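Local coordinates for DUF4595 domain-containing protein (Bacteroides vulgatus, PDB 3TZG), which is of unknown function but is a porin-like beta-barrel protein, whose resemblance to porins suggests, without proving, a membrane-associated role, at residues Asp7-Asp15 with Asn164-Gln172. Residues are numbered along the deposited sequence; the frame is centred on the assembly and turned at random.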
loop_
_atom_site.group_PDB
_atom_site.type_symbol
_atom_site.label_atom_id
_atom_site.label_comp_id
_atom_site.label_asym_id
_atom_site.label_seq_id
_atom_site.Cartn_x
_atom_site.Cartn_y
_atom_site.Cartn_z
ATOM N N ASP A 7 -10.522 6.590 -18.143
ATOM C CA ASP A 7 -9.898 6.473 -16.814
ATOM C C ASP A 7 -10.831 7.151 -15.783
ATOM O O ASP A 7 -10.774 8.373 -15.619
ATOM C CB ASP A 7 -8.471 7.100 -16.829
ATOM C CG ASP A 7 -7.428 6.448 -15.923
ATOM O OD1 ASP A 7 -7.072 5.273 -16.174
ATOM O OD2 ASP A 7 -6.861 7.161 -15.058
ATOM N N THR A 8 -11.737 6.359 -15.148
ATOM C CA THR A 8 -12.783 6.833 -14.219
ATOM C C THR A 8 -12.215 7.154 -12.838
ATOM O O THR A 8 -11.334 6.438 -12.365
ATOM C CB THR A 8 -13.893 5.794 -14.087
ATOM O OG1 THR A 8 -13.910 4.959 -15.243
ATOM C CG2 THR A 8 -15.263 6.432 -13.836
ATOM N N TYR A 9 -12.774 8.191 -12.169
ATOM C CA TYR A 9 -12.291 8.692 -10.876
ATOM C C TYR A 9 -13.066 8.141 -9.667
ATOM O O TYR A 9 -14.292 8.129 -9.640
ATOM C CB TYR A 9 -12.341 10.226 -10.856
ATOM C CG TYR A 9 -11.148 10.858 -11.542
ATOM C CD1 TYR A 9 -10.879 10.614 -12.885
ATOM C CD2 TYR A 9 -10.313 11.736 -10.862
ATOM C CE1 TYR A 9 -9.772 11.176 -13.517
ATOM C CE2 TYR A 9 -9.215 12.325 -11.490
ATOM C CZ TYR A 9 -8.948 12.041 -12.821
ATOM O OH TYR A 9 -7.867 12.610 -13.463
ATOM N N VAL A 10 -12.318 7.696 -8.664
ATOM C CA VAL A 10 -12.862 7.164 -7.416
ATOM C C VAL A 10 -13.203 8.358 -6.547
ATOM O O VAL A 10 -12.320 9.153 -6.216
ATOM C CB VAL A 10 -11.904 6.152 -6.695
ATOM C CG1 VAL A 10 -12.534 5.580 -5.424
ATOM C CG2 VAL A 10 -11.490 5.028 -7.628
ATOM N N THR A 11 -14.471 8.470 -6.160
ATOM C CA THR A 11 -14.949 9.605 -5.371
ATOM C C THR A 11 -15.237 9.239 -3.905
ATOM O O THR A 11 -15.318 10.136 -3.061
ATOM C CB THR A 11 -16.217 10.165 -6.013
ATOM O OG1 THR A 11 -17.240 9.160 -6.014
ATOM C CG2 THR A 11 -15.973 10.665 -7.431
ATOM N N LYS A 12 -15.407 7.942 -3.604
ATOM C CA LYS A 12 -15.740 7.490 -2.253
ATOM C C LYS A 12 -15.217 6.085 -2.057
ATOM O O LYS A 12 -15.438 5.227 -2.913
ATOM C CB LYS A 12 -17.281 7.562 -2.047
ATOM C CG LYS A 12 -17.795 7.209 -0.663
ATOM C CD LYS A 12 -19.177 7.783 -0.444
ATOM C CE LYS A 12 -20.251 6.749 -0.204
ATOM N NZ LYS A 12 -21.554 7.387 0.131
ATOM N N VAL A 13 -14.501 5.870 -0.944
ATOM C CA VAL A 13 -13.927 4.589 -0.504
ATOM C C VAL A 13 -14.560 4.274 0.855
ATOM O O VAL A 13 -14.810 5.187 1.638
ATOM C CB VAL A 13 -12.378 4.620 -0.480
ATOM C CG1 VAL A 13 -11.789 3.327 0.071
ATOM C CG2 VAL A 13 -11.821 4.887 -1.868
ATOM N N THR A 14 -14.904 3.015 1.095
ATOM C CA THR A 14 -15.592 2.609 2.325
ATOM C C THR A 14 -14.949 1.342 2.859
ATOM O O THR A 14 -15.117 0.260 2.295
ATOM C CB THR A 14 -17.106 2.413 2.057
ATOM O OG1 THR A 14 -17.638 3.546 1.364
ATOM C CG2 THR A 14 -17.892 2.147 3.313
ATOM N N ASP A 15 -14.214 1.493 3.952
ATOM C CA ASP A 15 -13.534 0.401 4.632
ATOM C C ASP A 15 -14.471 -0.242 5.637
ATOM O O ASP A 15 -15.071 0.457 6.457
ATOM C CB ASP A 15 -12.256 0.906 5.325
ATOM C CG ASP A 15 -11.467 -0.150 6.074
ATOM O OD1 ASP A 15 -11.613 -1.359 5.746
ATOM O OD2 ASP A 15 -10.677 0.230 6.968
ATOM N N ASN A 164 -8.991 -7.283 -15.026
ATOM C CA ASN A 164 -8.475 -5.979 -15.421
ATOM C C ASN A 164 -9.497 -4.925 -15.109
ATOM O O ASN A 164 -10.705 -5.175 -15.161
ATOM C CB ASN A 164 -8.094 -5.950 -16.910
ATOM C CG ASN A 164 -6.967 -6.901 -17.228
ATOM O OD1 ASN A 164 -5.784 -6.640 -16.938
ATOM N ND2 ASN A 164 -7.322 -8.056 -17.785
ATOM N N TYR A 165 -9.003 -3.756 -14.754
ATOM C CA TYR A 165 -9.845 -2.639 -14.410
ATOM C C TYR A 165 -9.290 -1.375 -15.026
ATOM O O TYR A 165 -8.139 -1.344 -15.487
ATOM C CB TYR A 165 -9.943 -2.512 -12.876
ATOM C CG TYR A 165 -8.710 -1.917 -12.215
ATOM C CD1 TYR A 165 -7.594 -2.702 -11.942
ATOM C CD2 TYR A 165 -8.666 -0.576 -11.852
ATOM C CE1 TYR A 165 -6.450 -2.161 -11.369
ATOM C CE2 TYR A 165 -7.523 -0.022 -11.275
ATOM C CZ TYR A 165 -6.421 -0.824 -11.023
ATOM O OH TYR A 165 -5.293 -0.313 -10.432
ATOM N N GLN A 166 -10.101 -0.321 -14.976
ATOM C CA GLN A 166 -9.723 1.014 -15.405
ATOM C C GLN A 166 -10.218 1.982 -14.347
ATOM O O GLN A 166 -11.419 2.035 -14.091
ATOM C CB GLN A 166 -10.276 1.328 -16.790
ATOM C CG GLN A 166 -9.407 2.292 -17.614
ATOM C CD GLN A 166 -8.222 1.620 -18.280
ATOM O OE1 GLN A 166 -7.060 1.922 -17.979
ATOM N NE2 GLN A 166 -8.485 0.710 -19.219
ATOM N N ALA A 167 -9.282 2.630 -13.631
ATOM C CA ALA A 167 -9.556 3.611 -12.585
ATOM C C ALA A 167 -8.393 4.582 -12.496
ATOM O O ALA A 167 -7.308 4.296 -13.015
ATOM C CB ALA A 167 -9.799 2.918 -11.257
ATOM N N ASN A 168 -8.618 5.739 -11.868
ATOM C CA ASN A 168 -7.594 6.778 -11.695
ATOM C C ASN A 168 -6.538 6.342 -10.645
ATOM O O ASN A 168 -5.372 6.698 -10.774
ATOM C CB ASN A 168 -8.244 8.097 -11.292
ATOM C CG ASN A 168 -8.818 8.122 -9.896
ATOM O OD1 ASN A 168 -9.692 7.342 -9.530
ATOM N ND2 ASN A 168 -8.313 9.013 -9.073
ATOM N N LEU A 169 -6.952 5.564 -9.622
ATOM C CA LEU A 169 -6.078 5.074 -8.564
ATOM C C LEU A 169 -5.534 3.710 -8.901
ATOM O O LEU A 169 -6.115 2.998 -9.725
ATOM C CB LEU A 169 -6.824 5.000 -7.212
ATOM C CG LEU A 169 -7.537 6.242 -6.666
ATOM C CD1 LEU A 169 -8.265 5.900 -5.412
ATOM C CD2 LEU A 169 -6.571 7.409 -6.434
ATOM N N ASN A 170 -4.414 3.329 -8.247
ATOM C CA ASN A 170 -3.833 2.005 -8.410
ATOM C C ASN A 170 -4.455 1.152 -7.332
ATOM O O ASN A 170 -3.941 1.075 -6.207
ATOM C CB ASN A 170 -2.303 2.029 -8.375
ATOM C CG ASN A 170 -1.675 0.676 -8.565
ATOM O OD1 ASN A 170 -2.291 -0.266 -9.081
ATOM N ND2 ASN A 170 -0.420 0.552 -8.184
ATOM N N LEU A 171 -5.584 0.516 -7.685
ATOM C CA LEU A 171 -6.422 -0.263 -6.765
ATOM C C LEU A 171 -5.723 -1.530 -6.208
ATOM O O LEU A 171 -6.215 -2.040 -5.196
ATOM C CB LEU A 171 -7.762 -0.634 -7.423
ATOM C CG LEU A 171 -8.602 0.625 -7.778
ATOM C CD1 LEU A 171 -9.891 0.267 -8.411
ATOM C CD2 LEU A 171 -8.819 1.536 -6.558
ATOM N N GLN A 172 -4.533 -1.948 -6.758
ATOM C CA GLN A 172 -3.710 -3.065 -6.244
ATOM C C GLN A 172 -3.269 -2.781 -4.834
ATOM O O GLN A 172 -3.005 -3.712 -4.065
ATOM C CB GLN A 172 -2.463 -3.302 -7.098
ATOM C CG GLN A 172 -2.719 -3.552 -8.566
ATOM C CD GLN A 172 -1.468 -3.393 -9.401
ATOM O OE1 GLN A 172 -0.326 -3.341 -8.889
ATOM N NE2 GLN A 172 -1.669 -3.284 -10.720
HETATM O O HOH W 1 -12.720 3.354 -16.670
#
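The side chain of N168 lies flat over the Y9 ring. Ring and amide planes are only 10° apart, and N168 CB sits almost over the ring centre, 3.9 Å from the centroid, as a CH-pi contact. The amide nitrogen ND2 passes over the CD2 side of the same face. N168 CG stands between its own backbone N and carbonyl carbon (chi1 70°), which carries the amide to the backbone of Y9 and V10; chi2, -59°, turns OD1 toward V10 N. N168 OD1 accepts a hydrogen bond from V10 N (2.8 Å); the donor comes from above the carbonyl plane. The backbone joins in as well: N168 N donates to T8 O at 2.8 Å, and A167 CA makes a CA-H...O contact with the same oxygen. N168 is thus held to 7-15 through both its main chain and its amide. With an alanine in its place, the V10 N-H would probably lose this acceptor, and the Y28 OH its ND2 partner. The contact joins the N-terminal lead-in of strand 12-15 to the loop between strand 163-164 and helix 181-188. In this porin-like beta barrel the loop is thereby fastened beside the meeting point of the first strand with its neighbours, 23-28 and the last strand, 239-247. Y28 of strand 23-28 packs edge-to-face with Y9, and its OH is hydrogen-bonded to N168 ND2. On the buried side V10 meets L169: V10 CB lies 3.9 Å from L169 CD1. V10 also packs on L246, and L169 on L26. At the more exposed end, a modelled water lies between T8 OG1 and Q166 O, its bond to Q166 O being weak. R197 is hydrogen-bonded to A167 O and forms a long, weak ion pair with D7 OD2.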